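Local coordinates for putative uncharacterized protein (Bacteroides vulgatus, PDB 4F7A), which probably binds mucin O-glycans at the outer membrane as a SusD-like, TPR-type lipoprotein of a nutrient-uptake system, at residues Gly31-Tyr36 / Tyr248-Ala253; Leu52-Phe57 / Glu434-Trp439; Tyr88-Ile93 / Glu123-Ile128; Asn240-Gly245 / Pro328-Thr333. All blocks are in the same frame, centred on the assembly; numbering follows the deposited sequence.

Contact 1 of 4, residues Gly31-Tyr36 / Tyr248-Ala253; sequences GIYFNY and YQNPLA
Tyr33 and Tyr248 both hold CG opposite their own backbone N (chi1 -164° and 179°), and this swings the two phenols across each other at about a right angle. Tyr248 OH donates to Tyr33 O at 2.7 Å, lying in the carbonyl plane, and Tyr248 OH itself sits in plane at the edge of the Tyr33 ring, 3.3 Å from Tyr33 CD2. Further round that edge comes Asn250 OD1, while the Tyr33 hydroxyl reaches Leu252 CB at 3.4 Å. Tyr33 is the centre of an inverse gamma turn, in the loop between helices 15-30 and 44-51; facing it is the start of helix 251-257, where Asn250 is the N-cap and its OD1 accepts from Leu252 N at 3.0 Å. Pro251, in the first turn, lays CD against Tyr33 CD2 and CB against Asn35 CG. The Asn35 amide slides past this proline, and its ND2 donates to Gln249 O at 2.7 Å from above the carbonyl plane, while OD1 accepts from Thr43 N. A leucine at Asn35 would probably leave both Gln249 O and Thr43 N without their mates. A water accepts from Gln249 N and donates to Asn35 O at 2.7 Å.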
loop_
_atom_site.group_PDB
_atom_site.type_symbol
_atom_site.label_atom_id
_atom_site.label_comp_id
_atom_site.label_asym_id
_atom_site.label_seq_id
_atom_site.Cartn_x
_atom_site.Cartn_y
_atom_site.Cartn_z
ATOM N N GLY A 31 10.725 2.949 9.289
ATOM C CA GLY A 31 9.769 2.034 9.891
ATOM C C GLY A 31 8.427 1.937 9.178
ATOM O O GLY A 31 7.568 1.184 9.614
ATOM N N ILE A 32 8.234 2.692 8.103
ATOM C CA ILE A 32 6.961 2.639 7.335
ATOM C C ILE A 32 6.930 1.372 6.436
ATOM O O ILE A 32 6.147 0.466 6.695
ATOM C CB ILE A 32 6.732 3.929 6.518
ATOM C CG1 ILE A 32 6.628 5.144 7.450
ATOM C CG2 ILE A 32 5.468 3.789 5.603
ATOM C CD1 ILE A 32 6.830 6.518 6.730
ATOM N N TYR A 33 7.757 1.348 5.377
ATOM C CA TYR A 33 8.086 0.116 4.593
ATOM C C TYR A 33 9.238 -0.490 5.366
ATOM O O TYR A 33 10.438 -0.228 5.098
ATOM C CB TYR A 33 8.515 0.494 3.196
ATOM C CG TYR A 33 8.551 -0.589 2.118
ATOM C CD1 TYR A 33 7.377 -1.074 1.525
ATOM C CD2 TYR A 33 9.755 -1.029 1.611
ATOM C CE1 TYR A 33 7.425 -1.995 0.488
ATOM C CE2 TYR A 33 9.807 -1.937 0.577
ATOM C CZ TYR A 33 8.642 -2.412 0.016
ATOM O OH TYR A 33 8.728 -3.303 -1.020
ATOM N N PHE A 34 8.832 -1.235 6.381
ATOM C CA PHE A 34 9.621 -1.418 7.586
ATOM C C PHE A 34 10.953 -2.063 7.293
ATOM O O PHE A 34 11.007 -3.166 6.766
ATOM C CB PHE A 34 8.841 -2.283 8.579
ATOM C CG PHE A 34 9.509 -2.424 9.913
ATOM C CD1 PHE A 34 10.492 -3.380 10.107
ATOM C CD2 PHE A 34 9.148 -1.612 10.975
ATOM C CE1 PHE A 34 11.115 -3.518 11.324
ATOM C CE2 PHE A 34 9.775 -1.746 12.208
ATOM C CZ PHE A 34 10.749 -2.699 12.385
ATOM N N ASN A 35 12.036 -1.372 7.632
ATOM C CA ASN A 35 13.348 -2.026 7.647
ATOM C C ASN A 35 14.262 -1.374 8.662
ATOM O O ASN A 35 15.447 -1.108 8.409
ATOM C CB ASN A 35 13.957 -2.078 6.255
ATOM C CG ASN A 35 14.847 -3.299 6.055
ATOM O OD1 ASN A 35 14.650 -4.343 6.705
ATOM N ND2 ASN A 35 15.815 -3.191 5.141
ATOM N N TYR A 36 13.687 -1.144 9.834
ATOM C CA TYR A 36 14.369 -0.546 10.951
ATOM C C TYR A 36 15.018 -1.624 11.800
ATOM O O TYR A 36 14.354 -2.576 12.229
ATOM C CB TYR A 36 13.367 0.254 11.801
ATOM C CG TYR A 36 13.930 0.692 13.141
ATOM C CD1 TYR A 36 14.908 1.675 13.213
ATOM C CD2 TYR A 36 13.518 0.093 14.316
ATOM C CE1 TYR A 36 15.458 2.063 14.441
ATOM C CE2 TYR A 36 14.053 0.473 15.541
ATOM C CZ TYR A 36 15.012 1.459 15.591
ATOM O OH TYR A 36 15.534 1.818 16.794
ATOM N N TYR A 248 19.417 3.210 5.083
ATOM C CA TYR A 248 18.234 2.384 4.796
ATOM C C TYR A 248 18.489 1.477 3.601
ATOM O O TYR A 248 19.073 1.890 2.622
ATOM C CB TYR A 248 17.039 3.267 4.491
ATOM C CG TYR A 248 15.763 2.541 4.148
ATOM C CD1 TYR A 248 14.941 2.017 5.150
ATOM C CD2 TYR A 248 15.346 2.411 2.828
ATOM C CE1 TYR A 248 13.749 1.392 4.848
ATOM C CE2 TYR A 248 14.139 1.771 2.514
ATOM C CZ TYR A 248 13.343 1.277 3.526
ATOM O OH TYR A 248 12.152 0.652 3.205
ATOM N N GLN A 249 18.048 0.238 3.694
ATOM C CA GLN A 249 18.152 -0.706 2.581
ATOM C C GLN A 249 16.730 -1.122 2.243
ATOM O O GLN A 249 15.907 -1.298 3.149
ATOM C CB GLN A 249 18.970 -1.935 3.002
ATOM C CG GLN A 249 20.400 -1.645 3.499
ATOM C CD GLN A 249 21.327 -1.250 2.388
ATOM O OE1 GLN A 249 22.021 -2.097 1.814
ATOM N NE2 GLN A 249 21.355 0.044 2.066
ATOM N N ASN A 250 16.436 -1.278 0.956
ATOM C CA ASN A 250 15.127 -1.688 0.538
ATOM C C ASN A 250 14.920 -3.175 0.867
ATOM O O ASN A 250 15.617 -4.036 0.336
ATOM C CB ASN A 250 14.961 -1.429 -0.958
ATOM C CG ASN A 250 13.532 -1.618 -1.430
ATOM O OD1 ASN A 250 12.888 -2.595 -1.071
ATOM N ND2 ASN A 250 13.049 -0.699 -2.282
ATOM N N PRO A 251 13.962 -3.491 1.742
ATOM C CA PRO A 251 13.861 -4.878 2.191
ATOM C C PRO A 251 13.343 -5.834 1.120
ATOM O O PRO A 251 13.602 -7.031 1.201
ATOM C CB PRO A 251 12.883 -4.798 3.367
ATOM C CG PRO A 251 12.102 -3.605 3.115
ATOM C CD PRO A 251 13.019 -2.618 2.471
ATOM N N LEU A 252 12.632 -5.319 0.121
ATOM C CA LEU A 252 12.170 -6.166 -0.982
ATOM C C LEU A 252 13.358 -6.767 -1.699
ATOM O O LEU A 252 13.336 -7.939 -2.065
ATOM C CB LEU A 252 11.277 -5.384 -1.945
ATOM C CG LEU A 252 10.699 -6.125 -3.156
ATOM C CD1 LEU A 252 9.788 -7.296 -2.787
ATOM C CD2 LEU A 252 9.949 -5.114 -4.051
ATOM N N ALA A 253 14.414 -5.967 -1.868
ATOM C CA ALA A 253 15.621 -6.419 -2.514
ATOM C C ALA A 253 16.306 -7.454 -1.653
ATOM O O ALA A 253 16.908 -8.387 -2.185
ATOM C CB ALA A 253 16.597 -5.209 -2.844
HETATM O O HOH W 1 10.156 -1.017 -2.925
HETATM O O HOH W 2 17.383 -0.592 6.628
#

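Contact 2 of 4, residues Leu52-Phe57 / Glu434-Trp439; sequences LNHDMF and EGMEAW
His54 is held between two side chains of 434-439: the methyl of Met436, a selenomethionine, over one face of the imidazole and the edge of Trp439 toward the other. With Phe57 these rings make an aromatic cluster where the starts of two helices, 54-57 and 435-445, meet in the buried middle of the chain. Met436 CE stands 3.6 Å from the His54 ring centroid in a CH-pi contact, with SE over the same face. Trp439 CG stands anti to the backbone N (chi1 -174°), carrying the indole across to His54 in an offset edge-to-face pair, planes at 88°, with CE3 3.5 Å from His54 CD2. Phe57 CB presses on the indole face, 3.5 Å from the centroid of its five-membered ring. Further out, Thr131 holds His54 NE2 by a hydrogen bond, which should fix the imidazole's rotation, and Arg443 meets the indole in a cation-pi contact. Gly435 lets the backbones close to 4.2 Å between its CA and Asp55 CA; a side chain there would run into the carboxylate. Asp55 OD1 is hydrogen-bonded to Gln50 NE2 and OD2 to Asn51 ND2, and Glu434 caps its own helix. Asp55 OD1 also takes a weak bond from Gly435 N, at 3.2 Å.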
loop_
_atom_site.group_PDB
_atom_site.type_symbol
_atom_site.label_atom_id
_atom_site.label_comp_id
_atom_site.label_asym_id
_atom_site.label_seq_id
_atom_site.Cartn_x
_atom_site.Cartn_y
_atom_site.Cartn_z
ATOM N N LEU A 52 4.898 -11.605 3.174
ATOM C CA LEU A 52 4.088 -12.822 3.244
ATOM C C LEU A 52 2.595 -12.581 3.538
ATOM O O LEU A 52 1.822 -13.538 3.688
ATOM C CB LEU A 52 4.668 -13.794 4.246
ATOM C CG LEU A 52 5.984 -14.461 3.877
ATOM C CD1 LEU A 52 6.582 -15.112 5.119
ATOM C CD2 LEU A 52 5.818 -15.501 2.745
ATOM N N ASN A 53 2.196 -11.316 3.626
ATOM C CA ASN A 53 0.796 -10.942 3.761
ATOM C C ASN A 53 0.359 -10.071 2.565
ATOM O O ASN A 53 0.031 -10.572 1.494
ATOM C CB ASN A 53 0.602 -10.213 5.099
ATOM C CG ASN A 53 0.914 -11.084 6.270
ATOM O OD1 ASN A 53 0.139 -11.984 6.607
ATOM N ND2 ASN A 53 2.030 -10.822 6.911
ATOM N N HIS A 54 0.432 -8.766 2.731
ATOM C CA HIS A 54 -0.107 -7.822 1.756
ATOM C C HIS A 54 0.447 -8.013 0.353
ATOM O O HIS A 54 -0.279 -7.866 -0.607
ATOM C CB HIS A 54 0.190 -6.389 2.197
ATOM C CG HIS A 54 -0.126 -6.131 3.633
ATOM N ND1 HIS A 54 0.545 -6.757 4.664
ATOM C CD2 HIS A 54 -0.994 -5.270 4.216
ATOM C CE1 HIS A 54 0.076 -6.317 5.821
ATOM N NE2 HIS A 54 -0.863 -5.418 5.576
ATOM N N ASP A 55 1.740 -8.270 0.242
ATOM C CA ASP A 55 2.388 -8.349 -1.072
ATOM C C ASP A 55 1.884 -9.557 -1.854
ATOM O O ASP A 55 1.874 -9.537 -3.086
ATOM C CB ASP A 55 3.911 -8.428 -0.923
ATOM C CG ASP A 55 4.558 -7.074 -0.598
ATOM O OD1 ASP A 55 3.851 -6.036 -0.567
ATOM O OD2 ASP A 55 5.790 -7.061 -0.378
HETATM N N MSE A 56 1.503 -10.610 -1.135
HETATM C CA MSE A 56 0.912 -11.770 -1.765
HETATM C C MSE A 56 -0.578 -11.539 -2.023
HETATM O O MSE A 56 -1.076 -11.807 -3.135
HETATM C CB MSE A 56 1.115 -13.021 -0.908
HETATM C CG MSE A 56 0.406 -14.221 -1.518
HETATM SE SE MSE A 56 0.777 -15.888 -0.633
HETATM C CE MSE A 56 0.364 -15.390 1.101
ATOM N N PHE A 57 -1.303 -11.033 -1.018
ATOM C CA PHE A 57 -2.738 -10.860 -1.164
ATOM C C PHE A 57 -3.087 -9.821 -2.214
ATOM O O PHE A 57 -4.115 -9.941 -2.893
ATOM C CB PHE A 57 -3.418 -10.569 0.173
ATOM C CG PHE A 57 -3.263 -11.690 1.196
ATOM C CD1 PHE A 57 -3.478 -13.013 0.846
ATOM C CD2 PHE A 57 -2.899 -11.407 2.498
ATOM C CE1 PHE A 57 -3.329 -14.014 1.781
ATOM C CE2 PHE A 57 -2.766 -12.414 3.446
ATOM C CZ PHE A 57 -2.977 -13.707 3.086
ATOM N N GLU A 434 4.458 -1.830 -4.128
ATOM C CA GLU A 434 3.986 -1.555 -2.763
ATOM C C GLU A 434 2.640 -2.229 -2.531
ATOM O O GLU A 434 1.586 -1.681 -2.861
ATOM C CB GLU A 434 3.902 -0.041 -2.504
ATOM C CG GLU A 434 4.052 0.336 -1.016
ATOM C CD GLU A 434 2.890 -0.178 -0.202
ATOM O OE1 GLU A 434 1.807 0.426 -0.346
ATOM O OE2 GLU A 434 3.053 -1.180 0.561
ATOM N N GLY A 435 2.695 -3.399 -1.908
ATOM C CA GLY A 435 1.545 -4.279 -1.790
ATOM C C GLY A 435 0.435 -3.805 -0.868
ATOM O O GLY A 435 -0.717 -4.208 -1.039
HETATM N N MSE A 436 0.749 -2.984 0.127
HETATM C CA MSE A 436 -0.307 -2.513 1.052
HETATM C C MSE A 436 -1.339 -1.633 0.364
HETATM O O MSE A 436 -2.527 -1.900 0.474
HETATM C CB MSE A 436 0.232 -1.802 2.282
HETATM C CG MSE A 436 1.148 -2.648 3.106
HETATM SE SE MSE A 436 0.967 -2.208 5.001
HETATM C CE MSE A 436 2.215 -3.530 5.647
ATOM N N GLU A 437 -0.913 -0.596 -0.348
ATOM C CA GLU A 437 -1.912 0.221 -1.046
ATOM C C GLU A 437 -2.699 -0.623 -2.048
ATOM O O GLU A 437 -3.936 -0.491 -2.160
ATOM C CB GLU A 437 -1.279 1.430 -1.720
ATOM C CG GLU A 437 -2.315 2.407 -2.317
ATOM C CD GLU A 437 -3.357 2.924 -1.322
ATOM O OE1 GLU A 437 -3.124 2.885 -0.091
ATOM O OE2 GLU A 437 -4.448 3.368 -1.772
ATOM N N ALA A 438 -2.000 -1.516 -2.735
ATOM C CA ALA A 438 -2.629 -2.372 -3.763
ATOM C C ALA A 438 -3.716 -3.256 -3.166
ATOM O O ALA A 438 -4.828 -3.355 -3.696
ATOM C CB ALA A 438 -1.562 -3.235 -4.459
ATOM N N TRP A 439 -3.391 -3.878 -2.042
ATOM C CA TRP A 439 -4.308 -4.771 -1.382
ATOM C C TRP A 439 -5.490 -4.015 -0.762
ATOM O O TRP A 439 -6.604 -4.479 -0.828
ATOM C CB TRP A 439 -3.584 -5.623 -0.337
ATOM C CG TRP A 439 -4.493 -6.700 0.280
ATOM C CD1 TRP A 439 -5.442 -7.422 -0.369
ATOM C CD2 TRP A 439 -4.480 -7.178 1.644
ATOM N NE1 TRP A 439 -6.065 -8.300 0.508
ATOM C CE2 TRP A 439 -5.486 -8.165 1.749
ATOM C CE3 TRP A 439 -3.736 -6.840 2.792
ATOM C CZ2 TRP A 439 -5.747 -8.828 2.931
ATOM C CZ3 TRP A 439 -4.004 -7.486 3.967
ATOM C CH2 TRP A 439 -5.005 -8.480 4.033
#

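Contact 3 of 4, residues Tyr88-Ile93 / Glu123-Ile128; sequences YTYNYI and EAMHRI
Tyr90 lays the hydroxyl end of its ring against the methyl of Met125, a selenomethionine, with CE 3.4 Å from Tyr90 OH and 3.5 Å from Tyr90 CZ. The methyl comes in obliquely. Met125 gets it there by folding back twice along its chain (chi2 -49°, chi3 -73°), and the bend also brings SE to 3.5 Å from Thr89 CG2, so one side chain touches two neighbours on the facing helix. Thr89 carries the other half of the contact. Its CG2 stands anti to the backbone N and slides past the selenium, while OG1 meets Ile128 CD1 at 3.5 Å, the two side chains reaching toward each other tip to tip. This oxygen is hydrogen-bonded to Ala85 O within its own helix, and can therefore face a methyl group without losing its polar partner. Tyr90 OH is likewise satisfied, bonded to Val136 O in the loop after helix 111-132. Ile128 CG2 adds a looser touch, 4.3 Å from Tyr90 CE2. The contact is plain packing in an antiparallel pair formed by successive helices 84-104 and 111-132 of this TPR-like protein; the axes of the two short segments approach to 11.4 Å, at 156°. Phe49 of helix 44-51 also touches Thr89, and Phe158 of helix 151-174 packs on Met125, while beyond, His126 and Glu123 lean on Leu203 of helix 193-210.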
loop_
_atom_site.group_PDB
_atom_site.type_symbol
_atom_site.label_atom_id
_atom_site.label_comp_id
_atom_site.label_asym_id
_atom_site.label_seq_id
_atom_site.Cartn_x
_atom_site.Cartn_y
_atom_site.Cartn_z
ATOM N N TYR A 88 5.481 -4.806 15.081
ATOM C CA TYR A 88 6.662 -4.012 14.779
ATOM C C TYR A 88 6.365 -2.526 14.828
ATOM O O TYR A 88 7.178 -1.741 15.310
ATOM C CB TYR A 88 7.273 -4.439 13.437
ATOM C CG TYR A 88 7.856 -5.849 13.474
ATOM C CD1 TYR A 88 8.625 -6.281 14.550
ATOM C CD2 TYR A 88 7.634 -6.754 12.431
ATOM C CE1 TYR A 88 9.148 -7.582 14.596
ATOM C CE2 TYR A 88 8.180 -8.047 12.453
ATOM C CZ TYR A 88 8.923 -8.455 13.543
ATOM O OH TYR A 88 9.451 -9.734 13.592
ATOM N N THR A 89 5.207 -2.129 14.331
ATOM C CA THR A 89 4.850 -0.739 14.297
ATOM C C THR A 89 4.623 -0.201 15.720
ATOM O O THR A 89 5.162 0.840 16.074
ATOM C CB THR A 89 3.624 -0.477 13.409
ATOM O OG1 THR A 89 3.896 -0.912 12.069
ATOM C CG2 THR A 89 3.314 1.002 13.387
ATOM N N TYR A 90 3.876 -0.926 16.544
ATOM C CA TYR A 90 3.632 -0.483 17.916
ATOM C C TYR A 90 4.846 -0.640 18.826
ATOM O O TYR A 90 5.039 0.164 19.723
ATOM C CB TYR A 90 2.419 -1.184 18.516
ATOM C CG TYR A 90 1.122 -0.568 18.033
ATOM C CD1 TYR A 90 0.732 0.705 18.467
ATOM C CD2 TYR A 90 0.308 -1.237 17.137
ATOM C CE1 TYR A 90 -0.471 1.271 18.022
ATOM C CE2 TYR A 90 -0.880 -0.696 16.686
ATOM C CZ TYR A 90 -1.266 0.563 17.129
ATOM O OH TYR A 90 -2.452 1.086 16.681
ATOM N N ASN A 91 5.682 -1.640 18.577
ATOM C CA ASN A 91 6.880 -1.804 19.397
ATOM C C ASN A 91 7.930 -0.739 19.128
ATOM O O ASN A 91 8.549 -0.244 20.064
ATOM C CB ASN A 91 7.492 -3.200 19.219
ATOM C CG ASN A 91 6.726 -4.257 19.984
ATOM O OD1 ASN A 91 5.989 -3.932 20.906
ATOM N ND2 ASN A 91 6.871 -5.508 19.593
ATOM N N TYR A 92 8.122 -0.381 17.861
ATOM C CA TYR A 92 9.289 0.420 17.477
ATOM C C TYR A 92 9.061 1.779 16.820
ATOM O O TYR A 92 9.942 2.626 16.874
ATOM C CB TYR A 92 10.196 -0.434 16.576
ATOM C CG TYR A 92 10.632 -1.729 17.251
ATOM C CD1 TYR A 92 11.454 -1.719 18.375
ATOM C CD2 TYR A 92 10.226 -2.949 16.758
ATOM C CE1 TYR A 92 11.835 -2.907 18.989
ATOM C CE2 TYR A 92 10.600 -4.132 17.360
ATOM C CZ TYR A 92 11.396 -4.112 18.468
ATOM O OH TYR A 92 11.728 -5.323 19.032
ATOM N N ILE A 93 7.920 1.983 16.172
ATOM C CA ILE A 93 7.759 3.091 15.254
ATOM C C ILE A 93 6.741 4.112 15.770
ATOM O O ILE A 93 7.059 5.293 15.917
ATOM C CB ILE A 93 7.355 2.589 13.859
ATOM C CG1 ILE A 93 8.365 1.540 13.355
ATOM C CG2 ILE A 93 7.215 3.773 12.847
ATOM C CD1 ILE A 93 9.880 1.951 13.448
ATOM N N GLU A 123 0.817 8.562 7.517
ATOM C CA GLU A 123 1.362 7.630 6.510
ATOM C C GLU A 123 1.592 6.223 7.100
ATOM O O GLU A 123 1.240 5.230 6.491
ATOM C CB GLU A 123 2.667 8.176 5.899
ATOM C CG GLU A 123 3.454 7.142 5.059
ATOM C CD GLU A 123 2.707 6.608 3.865
ATOM O OE1 GLU A 123 1.696 7.230 3.438
ATOM O OE2 GLU A 123 3.145 5.546 3.341
ATOM N N ALA A 124 2.195 6.149 8.285
ATOM C CA ALA A 124 2.447 4.864 8.941
ATOM C C ALA A 124 1.164 4.180 9.364
ATOM O O ALA A 124 0.974 2.996 9.124
ATOM C CB ALA A 124 3.358 5.043 10.177
HETATM N N MSE A 125 0.277 4.919 10.025
HETATM C CA MSE A 125 -0.801 4.261 10.737
HETATM C C MSE A 125 -2.038 3.975 9.881
HETATM O O MSE A 125 -2.815 3.102 10.222
HETATM C CB MSE A 125 -1.178 5.058 11.986
HETATM C CG MSE A 125 -0.011 5.222 12.966
HETATM SE SE MSE A 125 0.910 3.585 13.379
HETATM C CE MSE A 125 -0.448 2.804 14.510
ATOM N N HIS A 126 -2.230 4.679 8.774
ATOM C CA HIS A 126 -3.359 4.326 7.901
ATOM C C HIS A 126 -3.090 2.941 7.323
ATOM O O HIS A 126 -4.022 2.177 7.123
ATOM C CB HIS A 126 -3.645 5.397 6.821
ATOM C CG HIS A 126 -2.822 5.256 5.576
ATOM N ND1 HIS A 126 -1.511 5.658 5.511
ATOM C CD2 HIS A 126 -3.112 4.717 4.371
ATOM C CE1 HIS A 126 -1.032 5.397 4.305
ATOM N NE2 HIS A 126 -1.982 4.817 3.595
ATOM N N ARG A 127 -1.810 2.598 7.106
ATOM C CA ARG A 127 -1.444 1.248 6.657
ATOM C C ARG A 127 -1.828 0.140 7.672
ATOM O O ARG A 127 -2.170 -0.974 7.274
ATOM C CB ARG A 127 0.055 1.183 6.367
ATOM C CG ARG A 127 0.469 1.940 5.110
ATOM C CD ARG A 127 1.957 2.309 5.108
ATOM N NE ARG A 127 2.897 1.204 5.321
ATOM C CZ ARG A 127 3.360 0.378 4.370
ATOM N NH1 ARG A 127 2.950 0.450 3.114
ATOM N NH2 ARG A 127 4.259 -0.547 4.685
ATOM N N ILE A 128 -1.799 0.477 8.960
ATOM C CA ILE A 128 -2.163 -0.464 10.029
ATOM C C ILE A 128 -3.686 -0.619 10.161
ATOM O O ILE A 128 -4.177 -1.741 10.223
ATOM C CB ILE A 128 -1.517 -0.044 11.390
ATOM C CG1 ILE A 128 0.016 0.087 11.233
ATOM C CG2 ILE A 128 -1.896 -1.018 12.510
ATOM C CD1 ILE A 128 0.723 -1.188 10.706
#

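Contact 4 of 4, residues Asn240-Gly245 / Pro328-Thr333; sequences NIQISG and PAVLLT
Gln242 lies alongside Pro328, its chain extended beyond CG, and the proline fills the hollow along it: Pro328 CB is 3.6 Å from Gln242 CD. The side chain starts with CG between the backbone N and the carbonyl carbon (chi1 52°), and this turns it along the ring while its OE1 passes Val330 CG2. A water donates to both Gln242 OE1 and Pro328 O. Replacing Gln242 by an alanine would probably leave that water with Pro328 O but not the amide to bond, and uncover the part of the proline ring that CG and the amide now lie along. On the other face Ile241 and Ile243 project as two bumps. Leu331 drops its CD1 against Ile243 CG1 at 3.6 Å. Leu332 lies side by side with Ile241, Leu332 CB being 4.0 Å from Ile241 CB. Both leucines are opposite Ile241 because the pairing slips by one residue there, a classic beta bulge: Ile241 O takes two backbone donors from the same face of its plane, Leu331 N at 2.8 Å and Leu332 N at 3.2 Å. Beyond the bulge, Ile243 and Ala329 make a regular hydrogen-bonded pair. On the other side of the bulge, next to Ile241, Asn240 ND2 rests on Thr333 CG2, and Asn240 OD1 accepts from Ala334 N. Helix 193-210 backs the two-stranded antiparallel sheet, its Phe199 meeting Ile241 and its Leu203 Leu332, and strand 329-332 runs into helix 334-346, with Thr333 as N-cap.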
loop_
_atom_site.group_PDB
_atom_site.type_symbol
_atom_site.label_atom_id
_atom_site.label_comp_id
_atom_site.label_asym_id
_atom_site.label_seq_id
_atom_site.Cartn_x
_atom_site.Cartn_y
_atom_site.Cartn_z
ATOM N N ASN A 240 7.820 11.680 -6.353
ATOM C CA ASN A 240 7.185 10.528 -5.700
ATOM C C ASN A 240 7.712 10.435 -4.254
ATOM O O ASN A 240 8.885 10.665 -4.003
ATOM C CB ASN A 240 7.542 9.234 -6.444
ATOM C CG ASN A 240 6.740 9.032 -7.692
ATOM O OD1 ASN A 240 5.851 9.838 -8.008
ATOM N ND2 ASN A 240 7.061 7.961 -8.438
ATOM N N ILE A 241 6.827 10.115 -3.319
ATOM C CA ILE A 241 7.241 9.858 -1.942
ATOM C C ILE A 241 7.843 8.457 -1.925
ATOM O O ILE A 241 7.181 7.477 -2.281
ATOM C CB ILE A 241 6.066 9.938 -0.952
ATOM C CG1 ILE A 241 5.312 11.284 -1.112
ATOM C CG2 ILE A 241 6.554 9.714 0.500
ATOM C CD1 ILE A 241 6.179 12.585 -1.042
ATOM N N GLN A 242 9.099 8.382 -1.498
ATOM C CA GLN A 242 9.849 7.138 -1.497
ATOM C C GLN A 242 10.975 7.260 -0.488
ATOM O O GLN A 242 11.568 8.320 -0.340
ATOM C CB GLN A 242 10.419 6.844 -2.879
ATOM C CG GLN A 242 11.212 7.959 -3.516
ATOM C CD GLN A 242 11.549 7.649 -4.961
ATOM O OE1 GLN A 242 10.882 6.857 -5.598
ATOM N NE2 GLN A 242 12.586 8.276 -5.477
ATOM N N ILE A 243 11.234 6.174 0.211
ATOM C CA ILE A 243 12.165 6.176 1.340
ATOM C C ILE A 243 13.587 5.820 0.939
ATOM O O ILE A 243 13.818 4.791 0.286
ATOM C CB ILE A 243 11.733 5.204 2.431
ATOM C CG1 ILE A 243 10.318 5.539 2.929
ATOM C CG2 ILE A 243 12.781 5.220 3.611
ATOM C CD1 ILE A 243 10.120 6.951 3.549
ATOM N N SER A 244 14.526 6.650 1.363
ATOM C CA SER A 244 15.953 6.385 1.160
ATOM C C SER A 244 16.812 7.260 2.037
ATOM O O SER A 244 16.392 8.334 2.488
ATOM C CB SER A 244 16.363 6.572 -0.312
ATOM O OG SER A 244 16.262 7.939 -0.721
ATOM N N GLY A 245 18.037 6.792 2.245
ATOM C CA GLY A 245 19.071 7.561 2.929
ATOM C C GLY A 245 19.343 7.010 4.320
ATOM O O GLY A 245 18.648 6.092 4.795
ATOM N N PRO A 328 15.133 3.531 -3.705
ATOM C CA PRO A 328 14.175 4.092 -2.735
ATOM C C PRO A 328 12.868 3.270 -2.709
ATOM O O PRO A 328 12.435 2.778 -3.753
ATOM C CB PRO A 328 13.923 5.512 -3.270
ATOM C CG PRO A 328 15.143 5.859 -4.033
ATOM C CD PRO A 328 15.557 4.542 -4.692
ATOM N N ALA A 329 12.279 3.098 -1.530
ATOM C CA ALA A 329 11.047 2.343 -1.366
ATOM C C ALA A 329 9.849 3.241 -1.615
ATOM O O ALA A 329 9.536 4.108 -0.798
ATOM C CB ALA A 329 10.960 1.751 0.066
ATOM N N VAL A 330 9.170 3.023 -2.729
ATOM C CA VAL A 330 8.042 3.855 -3.122
ATOM C C VAL A 330 6.857 3.696 -2.159
ATOM O O VAL A 330 6.496 2.564 -1.791
ATOM C CB VAL A 330 7.603 3.501 -4.546
ATOM C CG1 VAL A 330 6.370 4.250 -4.911
ATOM C CG2 VAL A 330 8.763 3.814 -5.538
ATOM N N LEU A 331 6.288 4.831 -1.741
ATOM C CA LEU A 331 5.130 4.889 -0.825
ATOM C C LEU A 331 3.900 5.550 -1.446
ATOM O O LEU A 331 2.771 5.130 -1.172
ATOM C CB LEU A 331 5.479 5.636 0.471
ATOM C CG LEU A 331 6.492 4.920 1.378
ATOM C CD1 LEU A 331 6.783 5.775 2.594
ATOM C CD2 LEU A 331 5.986 3.527 1.763
ATOM N N LEU A 332 4.112 6.602 -2.229
ATOM C CA LEU A 332 3.004 7.365 -2.830
ATOM C C LEU A 332 3.490 8.075 -4.110
ATOM O O LEU A 332 4.368 8.922 -4.054
ATOM C CB LEU A 332 2.454 8.369 -1.810
ATOM C CG LEU A 332 1.087 8.978 -2.121
ATOM C CD1 LEU A 332 0.431 9.502 -0.852
ATOM C CD2 LEU A 332 1.207 10.060 -3.168
ATOM N N THR A 333 2.894 7.730 -5.248
ATOM C CA THR A 333 3.380 8.177 -6.534
ATOM C C THR A 333 2.456 9.225 -7.121
ATOM O O THR A 333 1.261 9.295 -6.789
ATOM C CB THR A 333 3.500 6.994 -7.531
ATOM O OG1 THR A 333 2.200 6.445 -7.798
ATOM C CG2 THR A 333 4.452 5.889 -6.979
HETATM O O HOH W 3 12.317 4.352 -6.274
#

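From the N terminus, the loop after helix 15-30 opens contact 1, and 52-57 soon opens contact 2. Contact 3 closes first, a local hairpin of helices 84-104 and 111-132 nested inside the loops of both. Strand 241-243 then opens contact 4, just before 248-253 closes contact 1, so contacts 1 and 4 cross; contact 4 closes at 328-333. Last comes 434-439, closing contact 2, which crosses contact 1 and encloses contact 4. Arg127, from the hairpin, ties three of them: it bonds to Ile32 O of contact 1 and forms a salt bridge with Glu434 of contact 2. Ala329 of the sheet packs on Tyr33 and Tyr248.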